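DUF4442 domain-containing protein (Pseudomonas aeruginosa, PDB 1YOC) is of unknown function but adopts a hot-dog fold related to the PaaI-type thioesterases, so it may act on or bind acyl thioesters such as acyl-CoA. Local coordinates at residues H57-V61 / K100-V105; L66-E71 / F136-I140. One frame throughout, in Å; residues are numbered along the deposited sequence.

Contact 1. Residues H57-V61 / K100-V105; sequences HIGTV and KATGDV
Lys100 lays its CB against the methyl of Thr60, with 4.0 Å between Lys100 CB and Thr60 CG2, and the rest of its aliphatic chain passes across the end of Ile58, with CG, CD and CE near Ile58 CD1; Lys100 also packs on Ile89 of the second subunit. Ala101 supplies most of the polar grip. Its carbonyl O accepts a nearly straight hydrogen bond from Val61 N (2.8 Å, 179° at the hydrogen), which arrives in the carbonyl plane. Its N donates to a water, 2.8 Å from Ala101 N to the water oxygen, and that water in turn donates to Val61 O and hydrogen-bonds Thr60 OG1. A chi1 of 64° turns Thr60 OG1, also bonded to Asn56 ND2, to this water while CG2 faces Lys100 and Thr102. The methyl of Ala101 meets the root of the valine, CB to CB 3.7 Å between Val61 and Ala101. Thr102 CG2 lies 4.1 Å from Thr60 CG2. Beyond it, Gly103 O lies near Val61 CG2, and Val105 CG2 approaches the same branch at 4.3 Å. Main-chain hydrogen bonding, direct and through water, thus joins the loops above an apolar face of Val61, Ala101 and Val105; both probably hold them together.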
loop_
_atom_site.group_PDB
_atom_site.type_symbol
_atom_site.label_atom_id
_atom_site.label_comp_id
_atom_site.label_asym_id
_atom_site.label_seq_id
_atom_site.Cartn_x
_atom_site.Cartn_y
_atom_site.Cartn_z
ATOM N N HIS B 57 -11.046 7.731 5.131
ATOM C CA HIS B 57 -12.074 8.761 5.318
ATOM C C HIS B 57 -13.411 8.306 5.869
ATOM O O HIS B 57 -14.252 9.165 6.154
ATOM C CB HIS B 57 -12.300 9.561 4.040
ATOM C CG HIS B 57 -12.724 8.728 2.872
ATOM N ND1 HIS B 57 -11.856 7.883 2.209
ATOM C CD2 HIS B 57 -13.940 8.548 2.304
ATOM C CE1 HIS B 57 -12.526 7.212 1.286
ATOM N NE2 HIS B 57 -13.792 7.597 1.325
ATOM N N ILE B 58 -13.624 6.988 6.007
ATOM C CA ILE B 58 -14.842 6.514 6.640
ATOM C C ILE B 58 -14.515 5.939 8.030
ATOM O O ILE B 58 -15.314 5.222 8.625
ATOM C CB ILE B 58 -15.614 5.483 5.794
ATOM C CG1 ILE B 58 -14.764 4.227 5.526
ATOM C CG2 ILE B 58 -16.039 6.137 4.509
ATOM C CD1 ILE B 58 -15.628 3.065 5.115
ATOM N N GLY B 59 -13.343 6.304 8.538
ATOM C CA GLY B 59 -12.902 5.895 9.868
ATOM C C GLY B 59 -12.650 4.413 10.078
ATOM O O GLY B 59 -12.775 3.912 11.197
ATOM N N THR B 60 -12.323 3.697 9.008
ATOM C CA THR B 60 -11.991 2.286 9.170
ATOM C C THR B 60 -10.505 2.170 8.802
ATOM O O THR B 60 -9.877 3.144 8.378
ATOM C CB THR B 60 -12.917 1.337 8.313
ATOM O OG1 THR B 60 -12.733 1.571 6.925
ATOM C CG2 THR B 60 -14.390 1.585 8.642
ATOM N N VAL B 61 -9.934 0.997 8.978
ATOM C CA VAL B 61 -8.502 0.851 8.685
ATOM C C VAL B 61 -8.266 1.004 7.184
ATOM O O VAL B 61 -8.936 0.388 6.339
ATOM C CB VAL B 61 -7.947 -0.489 9.193
ATOM C CG1 VAL B 61 -6.396 -0.524 8.927
ATOM C CG2 VAL B 61 -8.180 -0.602 10.736
ATOM N N LYS B 100 -15.043 -3.778 5.328
ATOM C CA LYS B 100 -14.387 -2.683 6.051
ATOM C C LYS B 100 -13.655 -3.296 7.237
ATOM O O LYS B 100 -14.140 -4.232 7.861
ATOM C CB LYS B 100 -15.414 -1.660 6.568
ATOM C CG LYS B 100 -16.291 -1.062 5.452
ATOM C CD LYS B 100 -15.516 -0.970 4.121
ATOM C CE LYS B 100 -16.347 -0.322 3.013
ATOM N NZ LYS B 100 -16.611 1.089 3.361
ATOM N N ALA B 101 -12.501 -2.733 7.581
ATOM C CA ALA B 101 -11.682 -3.248 8.685
ATOM C C ALA B 101 -11.925 -2.309 9.854
ATOM O O ALA B 101 -11.390 -1.186 9.912
ATOM C CB ALA B 101 -10.224 -3.250 8.286
ATOM N N THR B 102 -12.747 -2.776 10.778
ATOM C CA THR B 102 -13.168 -1.912 11.896
ATOM C C THR B 102 -12.514 -2.115 13.253
ATOM O O THR B 102 -13.059 -1.698 14.288
ATOM C CB THR B 102 -14.681 -2.064 12.063
ATOM O OG1 THR B 102 -14.954 -3.388 12.523
ATOM C CG2 THR B 102 -15.390 -1.824 10.711
ATOM N N GLY B 103 -11.355 -2.756 13.272
ATOM C CA GLY B 103 -10.668 -2.975 14.540
ATOM C C GLY B 103 -9.244 -3.431 14.282
ATOM O O GLY B 103 -8.763 -3.290 13.149
ATOM N N ASP B 104 -8.565 -3.941 15.310
ATOM C CA ASP B 104 -7.192 -4.408 15.150
ATOM C C ASP B 104 -7.134 -5.516 14.116
ATOM O O ASP B 104 -8.010 -6.364 14.053
ATOM C CB ASP B 104 -6.605 -4.909 16.481
ATOM C CG ASP B 104 -6.613 -3.828 17.572
ATOM O OD1 ASP B 104 -6.570 -2.600 17.284
ATOM O OD2 ASP B 104 -6.659 -4.223 18.748
ATOM N N VAL B 105 -6.077 -5.475 13.325
ATOM C CA VAL B 105 -5.859 -6.401 12.221
ATOM C C VAL B 105 -4.824 -7.494 12.467
ATOM O O VAL B 105 -3.814 -7.269 13.147
ATOM C CB VAL B 105 -5.412 -5.574 10.963
ATOM C CG1 VAL B 105 -5.287 -6.480 9.764
ATOM C CG2 VAL B 105 -6.473 -4.495 10.655
HETATM O O HOH W 1 -11.300 -0.658 6.072
#

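Contact 2. Residues L66-E71 / F136-I140; sequences LCNAAE and FRAEI
The long helix wrapped by the curved antiparallel sheet, the "sausage" in the "bun" of the hot-dog fold, meets one of its strands here: helix 66-71 and strand 136-140 cross at -45°, with their axes 9.3 Å apart at closest approach. Phe136 carries much of the contact. Its CG stands anti to the backbone N (chi1 166°), which sends the ring from the strand against the first turn of the segment. Leu66 CB sits over the centre of one face as a CH-pi contact, 4.0 Å from the Phe136 ring centroid and 9° off the normal, while Leu66 CD1 reaches back to Phe136 CB, the two side chains passing in opposite senses. The sulfur of Cys67 comes in obliquely, with SG 4.0 Å from Phe136 CE1, a sulfur-aromatic contact. At the ring's edge, near its plane, lies the methyl of Ala70, 3.9 Å from Phe136 CE2. That same methyl meets the Ala138 methyl at 4.2 Å between the two CB atoms, where small residues let the backbones approach. Farther along, Ile140 pushes its CD1 under the next part of the helix, 3.6 Å from Ala70 O and 3.7 Å from Glu71 CA. The Glu71 chain bends at its second torsion and brings OE1 near Ile140 CD1, the two side chains crossing at about a right angle. All seven touching residues are buried; Val95 and Tyr97 of the neighbouring strand also pack on Phe136, and Met93 of the second subunit on Cys67. Inward-facing Phe136, Ala138 and Ile140 alternate with outward-facing residues, of which Arg137 forms a salt bridge with Glu96. Such apolar packing of a central helix into the concave side of an antiparallel sheet is the hallmark of the hot-dog fold.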
loop_
_atom_site.group_PDB
_atom_site.type_symbol
_atom_site.label_atom_id
_atom_site.label_comp_id
_atom_site.label_asym_id
_atom_site.label_seq_id
_atom_site.Cartn_x
_atom_site.Cartn_y
_atom_site.Cartn_z
ATOM N N LEU B 66 -3.458 -2.017 5.295
ATOM C CA LEU B 66 -3.628 -3.463 5.204
ATOM C C LEU B 66 -2.574 -3.999 4.223
ATOM O O LEU B 66 -1.992 -5.084 4.437
ATOM C CB LEU B 66 -5.057 -3.813 4.701
ATOM C CG LEU B 66 -6.205 -3.278 5.577
ATOM C CD1 LEU B 66 -7.538 -3.447 4.833
ATOM C CD2 LEU B 66 -6.220 -3.996 6.913
ATOM N N CYS B 67 -2.352 -3.289 3.123
ATOM C CA CYS B 67 -1.336 -3.740 2.153
ATOM C C CYS B 67 0.022 -3.751 2.837
ATOM O O CYS B 67 0.845 -4.644 2.580
ATOM C CB CYS B 67 -1.248 -2.813 0.930
ATOM S SG CYS B 67 -2.662 -2.899 -0.172
ATOM N N ASN B 68 0.284 -2.731 3.665
ATOM C CA ASN B 68 1.573 -2.675 4.357
ATOM C C ASN B 68 1.801 -3.899 5.255
ATOM O O ASN B 68 2.918 -4.462 5.310
ATOM C CB ASN B 68 1.646 -1.391 5.184
ATOM C CG ASN B 68 3.075 -0.789 5.235
ATOM O OD1 ASN B 68 3.298 0.203 5.937
ATOM N ND2 ASN B 68 4.025 -1.366 4.480
ATOM N N ALA B 69 0.750 -4.329 5.963
ATOM C CA ALA B 69 0.863 -5.499 6.825
ATOM C C ALA B 69 1.157 -6.738 5.950
ATOM O O ALA B 69 1.938 -7.622 6.318
ATOM C CB ALA B 69 -0.486 -5.735 7.606
ATOM N N ALA B 70 0.500 -6.803 4.791
ATOM C CA ALA B 70 0.671 -7.952 3.878
ATOM C C ALA B 70 2.097 -8.001 3.362
ATOM O O ALA B 70 2.732 -9.068 3.315
ATOM C CB ALA B 70 -0.319 -7.843 2.699
ATOM N N GLU B 71 2.615 -6.835 2.991
ATOM C CA GLU B 71 3.982 -6.761 2.494
ATOM C C GLU B 71 4.963 -7.218 3.602
ATOM O O GLU B 71 5.953 -7.907 3.327
ATOM C CB GLU B 71 4.296 -5.320 2.129
ATOM C CG GLU B 71 5.710 -5.106 1.741
ATOM C CD GLU B 71 5.938 -5.314 0.265
ATOM O OE1 GLU B 71 5.198 -6.125 -0.379
ATOM O OE2 GLU B 71 6.896 -4.649 -0.222
ATOM N N PHE B 136 -9.680 -8.729 3.875
ATOM C CA PHE B 136 -8.723 -8.361 2.820
ATOM C C PHE B 136 -7.896 -9.565 2.400
ATOM O O PHE B 136 -7.558 -10.415 3.241
ATOM C CB PHE B 136 -7.803 -7.294 3.409
ATOM C CG PHE B 136 -6.536 -7.016 2.611
ATOM C CD1 PHE B 136 -6.492 -5.982 1.670
ATOM C CD2 PHE B 136 -5.361 -7.723 2.895
ATOM C CE1 PHE B 136 -5.270 -5.636 1.025
ATOM C CE2 PHE B 136 -4.139 -7.396 2.257
ATOM C CZ PHE B 136 -4.108 -6.336 1.322
ATOM N N ARG B 137 -7.564 -9.624 1.104
ATOM C CA ARG B 137 -6.696 -10.704 0.584
ATOM C C ARG B 137 -5.675 -10.081 -0.358
ATOM O O ARG B 137 -5.983 -9.125 -1.062
ATOM C CB ARG B 137 -7.447 -11.722 -0.291
ATOM C CG ARG B 137 -8.483 -12.603 0.336
ATOM C CD ARG B 137 -8.896 -13.710 -0.713
ATOM N NE ARG B 137 -9.557 -13.153 -1.895
ATOM C CZ ARG B 137 -10.878 -12.996 -2.019
ATOM N NH1 ARG B 137 -11.706 -13.368 -1.049
ATOM N NH2 ARG B 137 -11.385 -12.408 -3.094
ATOM N N ALA B 138 -4.474 -10.654 -0.382
ATOM C CA ALA B 138 -3.445 -10.211 -1.310
ATOM C C ALA B 138 -2.641 -11.425 -1.785
ATOM O O ALA B 138 -2.614 -12.487 -1.126
ATOM C CB ALA B 138 -2.496 -9.246 -0.644
ATOM N N GLU B 139 -2.015 -11.255 -2.944
ATOM C CA GLU B 139 -1.074 -12.238 -3.475
ATOM C C GLU B 139 0.106 -11.356 -3.902
ATOM O O GLU B 139 -0.079 -10.438 -4.668
ATOM C CB GLU B 139 -1.679 -12.978 -4.666
ATOM C CG GLU B 139 -2.566 -14.149 -4.226
ATOM C CD GLU B 139 -3.311 -14.788 -5.403
ATOM O OE1 GLU B 139 -2.960 -14.492 -6.575
ATOM O OE2 GLU B 139 -4.231 -15.582 -5.131
ATOM N N ILE B 140 1.291 -11.593 -3.338
ATOM C CA ILE B 140 2.474 -10.819 -3.667
ATOM C C ILE B 140 3.434 -11.772 -4.397
ATOM O O ILE B 140 3.817 -12.812 -3.879
ATOM C CB ILE B 140 3.118 -10.266 -2.397
ATOM C CG1 ILE B 140 2.134 -9.308 -1.703
ATOM C CG2 ILE B 140 4.444 -9.537 -2.768
ATOM C CD1 ILE B 140 2.571 -8.865 -0.269
#

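Contacts 1 and 2 lie 15 Å apart between centres and join through Leu66. Its CD2 branch reaches Val105 CG2 at 3.8 Å and Val61 CG1 at 4.0 Å, and it approaches Ala101 CB at 4.3 Å, whereas its CB and CD1 serve Phe136 in contact 2. One leucine thus links the partly buried loops to the core between helix and sheet. Segment 57-61 leads directly into helix 63-81, so contact 1 ties down the approach to the helix that contact 2 seats on the sheet. Both contacts border the second subunit. A bound glycerol, probably from the crystallisation liquor, lies about 5 Å from the Ala138 side chain.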